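Long-range contact in putative capsular polysaccharide biosynthesis protein (Streptococcus pneumoniae serotype 4, PDB 6EWJ), which is probably a pyridoxal phosphate-dependent sugar aminotransferase of the DegT/DnrJ/EryC1 family, essential in the biosynthesis of pneumococcal teichoic acid: residues T113-Y118 / I140-D145. Residues are numbered along the deposited sequence; the frame is centred on the assembly and turned at random.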
loop_
_atom_site.group_PDB
_atom_site.type_symbol
_atom_site.label_atom_id
_atom_site.label_comp_id
_atom_site.label_asym_id
_atom_site.label_seq_id
_atom_site.Cartn_x
_atom_site.Cartn_y
_atom_site.Cartn_z
ATOM N N THR A 113 32.758 -4.742 9.135
ATOM C CA THR A 113 31.370 -4.846 9.442
ATOM C C THR A 113 30.594 -3.956 8.462
ATOM O O THR A 113 31.137 -2.996 7.894
ATOM C CB THR A 113 31.014 -4.465 10.917
ATOM O OG1 THR A 113 29.649 -4.739 11.164
ATOM C CG2 THR A 113 31.294 -2.987 11.243
ATOM N N PHE A 114 29.324 -4.277 8.347
ATOM C CA PHE A 114 28.403 -3.546 7.502
ATOM C C PHE A 114 28.104 -2.160 8.022
ATOM O O PHE A 114 27.577 -1.326 7.262
ATOM C CB PHE A 114 27.099 -4.329 7.343
ATOM C CG PHE A 114 26.346 -4.489 8.626
ATOM C CD1 PHE A 114 25.493 -3.499 9.053
ATOM C CD2 PHE A 114 26.605 -5.587 9.452
ATOM C CE1 PHE A 114 24.828 -3.630 10.219
ATOM C CE2 PHE A 114 25.948 -5.718 10.629
ATOM C CZ PHE A 114 25.056 -4.739 11.024
ATOM N N GLU A 115 28.338 -1.913 9.314
ATOM C CA GLU A 115 27.892 -0.663 9.923
ATOM C C GLU A 115 28.591 0.540 9.329
ATOM O O GLU A 115 29.731 0.446 8.842
ATOM C CB GLU A 115 28.109 -0.658 11.427
ATOM C CG GLU A 115 27.218 -1.614 12.248
ATOM C CD GLU A 115 27.434 -1.409 13.741
ATOM O OE1 GLU A 115 27.230 -0.273 14.208
ATOM O OE2 GLU A 115 27.783 -2.382 14.475
ATOM N N MET A 116 27.904 1.673 9.355
ATOM C CA MET A 116 28.492 2.938 8.944
ATOM C C MET A 116 29.757 3.225 9.774
ATOM O O MET A 116 29.833 2.887 10.984
ATOM C CB MET A 116 27.520 4.091 9.105
ATOM C CG MET A 116 26.471 4.143 8.017
ATOM S SD MET A 116 25.337 5.513 8.178
ATOM C CE MET A 116 24.390 4.949 9.619
ATOM N N ASP A 117 30.763 3.777 9.097
ATOM C CA ASP A 117 31.892 4.375 9.753
ATOM C C ASP A 117 31.339 5.621 10.431
ATOM O O ASP A 117 30.859 6.524 9.767
ATOM C CB ASP A 117 32.977 4.691 8.701
ATOM C CG ASP A 117 34.178 5.411 9.268
ATOM O OD1 ASP A 117 34.028 6.272 10.153
ATOM O OD2 ASP A 117 35.287 5.155 8.765
ATOM N N TYR A 118 31.368 5.640 11.772
ATOM C CA TYR A 118 30.639 6.665 12.533
ATOM C C TYR A 118 31.367 7.980 12.582
ATOM O O TYR A 118 30.768 8.977 12.953
ATOM C CB TYR A 118 30.256 6.140 13.951
ATOM C CG TYR A 118 29.274 5.016 13.853
ATOM C CD1 TYR A 118 27.976 5.258 13.409
ATOM C CD2 TYR A 118 29.634 3.704 14.095
ATOM C CE1 TYR A 118 27.048 4.255 13.284
ATOM C CE2 TYR A 118 28.700 2.672 13.945
ATOM C CZ TYR A 118 27.389 2.969 13.510
ATOM O OH TYR A 118 26.406 1.986 13.329
ATOM N N ILE A 140 21.617 -8.149 12.862
ATOM C CA ILE A 140 22.646 -7.586 13.711
ATOM C C ILE A 140 22.380 -6.077 13.901
ATOM O O ILE A 140 22.403 -5.321 12.939
ATOM C CB ILE A 140 24.022 -7.804 13.062
ATOM C CG1 ILE A 140 24.232 -9.309 12.786
ATOM C CG2 ILE A 140 25.127 -7.270 13.964
ATOM C CD1 ILE A 140 25.282 -9.596 11.744
ATOM N N VAL A 141 22.199 -5.658 15.175
ATOM C CA VAL A 141 21.774 -4.309 15.504
ATOM C C VAL A 141 23.010 -3.443 15.563
ATOM O O VAL A 141 24.031 -3.890 16.074
ATOM C CB VAL A 141 21.036 -4.244 16.870
ATOM C CG1 VAL A 141 20.728 -2.807 17.262
ATOM C CG2 VAL A 141 19.718 -5.017 16.776
ATOM N N CYS A 142 22.919 -2.206 15.062
ATOM C CA CYS A 142 24.031 -1.253 15.104
ATOM C C CYS A 142 24.487 -0.759 16.516
ATOM O O CYS A 142 23.834 -0.983 17.527
ATOM C CB CYS A 142 23.712 -0.051 14.241
ATOM S SG CYS A 142 23.583 -0.523 12.472
ATOM N N ASP A 143 25.605 -0.054 16.535
ATOM C CA ASP A 143 26.226 0.492 17.767
ATOM C C ASP A 143 25.435 1.733 18.182
ATOM O O ASP A 143 25.811 2.869 17.867
ATOM C CB ASP A 143 27.698 0.826 17.393
ATOM C CG ASP A 143 28.553 1.262 18.538
ATOM O OD1 ASP A 143 28.109 1.319 19.696
ATOM O OD2 ASP A 143 29.718 1.633 18.216
ATOM N N TYR A 144 24.297 1.512 18.844
ATOM C CA TYR A 144 23.409 2.631 19.208
ATOM C C TYR A 144 24.028 3.591 20.221
ATOM O O TYR A 144 23.787 4.784 20.128
ATOM C CB TYR A 144 21.994 2.168 19.563
ATOM C CG TYR A 144 21.172 2.004 18.319
ATOM C CD1 TYR A 144 21.173 0.807 17.615
ATOM C CD2 TYR A 144 20.458 3.091 17.788
ATOM C CE1 TYR A 144 20.430 0.662 16.448
ATOM C CE2 TYR A 144 19.729 2.965 16.613
ATOM C CZ TYR A 144 19.717 1.752 15.956
ATOM O OH TYR A 144 19.023 1.616 14.785
ATOM N N ASP A 145 24.862 3.113 21.145
ATOM C CA ASP A 145 25.543 4.031 22.027
ATOM C C ASP A 145 26.342 5.062 21.240
ATOM O O ASP A 145 26.295 6.235 21.568
ATOM C CB ASP A 145 26.462 3.314 23.031
ATOM C CG ASP A 145 25.669 2.530 24.099
ATOM O OD1 ASP A 145 24.438 2.643 24.169
ATOM O OD2 ASP A 145 26.330 1.790 24.861
HETATM O O HOH W 1 26.529 -3.502 16.956
#
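The carboxylate of Glu115 reaches across to the backbone of Asp143, whose N donates to OE1 at 2.8 Å with an N-H...O angle of 155°. This donor arrives from above the carboxylate plane, 41° out of it. The same oxygen, lying at the edge of the Tyr118 ring, receives the hydroxyl of Tyr118 on its anti lone pair, with OH 2.6 Å from OE1, so two donors grip OE1 and limit rotation of the carboxylate. The other oxygen, OE2, accepts a hydrogen bond from a water that also donates to Val141 O. With CG beside the backbone N (chi1 -69°) and the chain extended beyond it, Glu115 reaches Asp143 N and lays its CG against Cys142 SG at 3.8 Å. The Asp143 carboxylate stands almost perpendicular to that of Glu115; the two donors to OE1 would probably temper the nearby like charge.

Nearer the start of both segments, Phe114 turns its ring edge to Ile140: CE2 meets CB at 3.7 Å, CG2 lies in the ring plane, and CZ comes 3.3 Å from the carbonyl O. Cys142 SG approaches the same ring obliquely, a sulfur-aromatic contact, 5.3 Å from its centroid. The Phe114 side chain lies about 8 Å from that of Tyr351, a pyridoxal phosphate-binding residue.

Tyr118, at the start of helix 118-124, and Asp143, centre of an inverse gamma turn and N-cap of helix 144-153, bring two helix starts of the aminotransferase fold together. Leu147 of the latter helix packs on both Tyr118 and Cys142, while Tyr185 of strand 184-185 touches Val141 and Asp143.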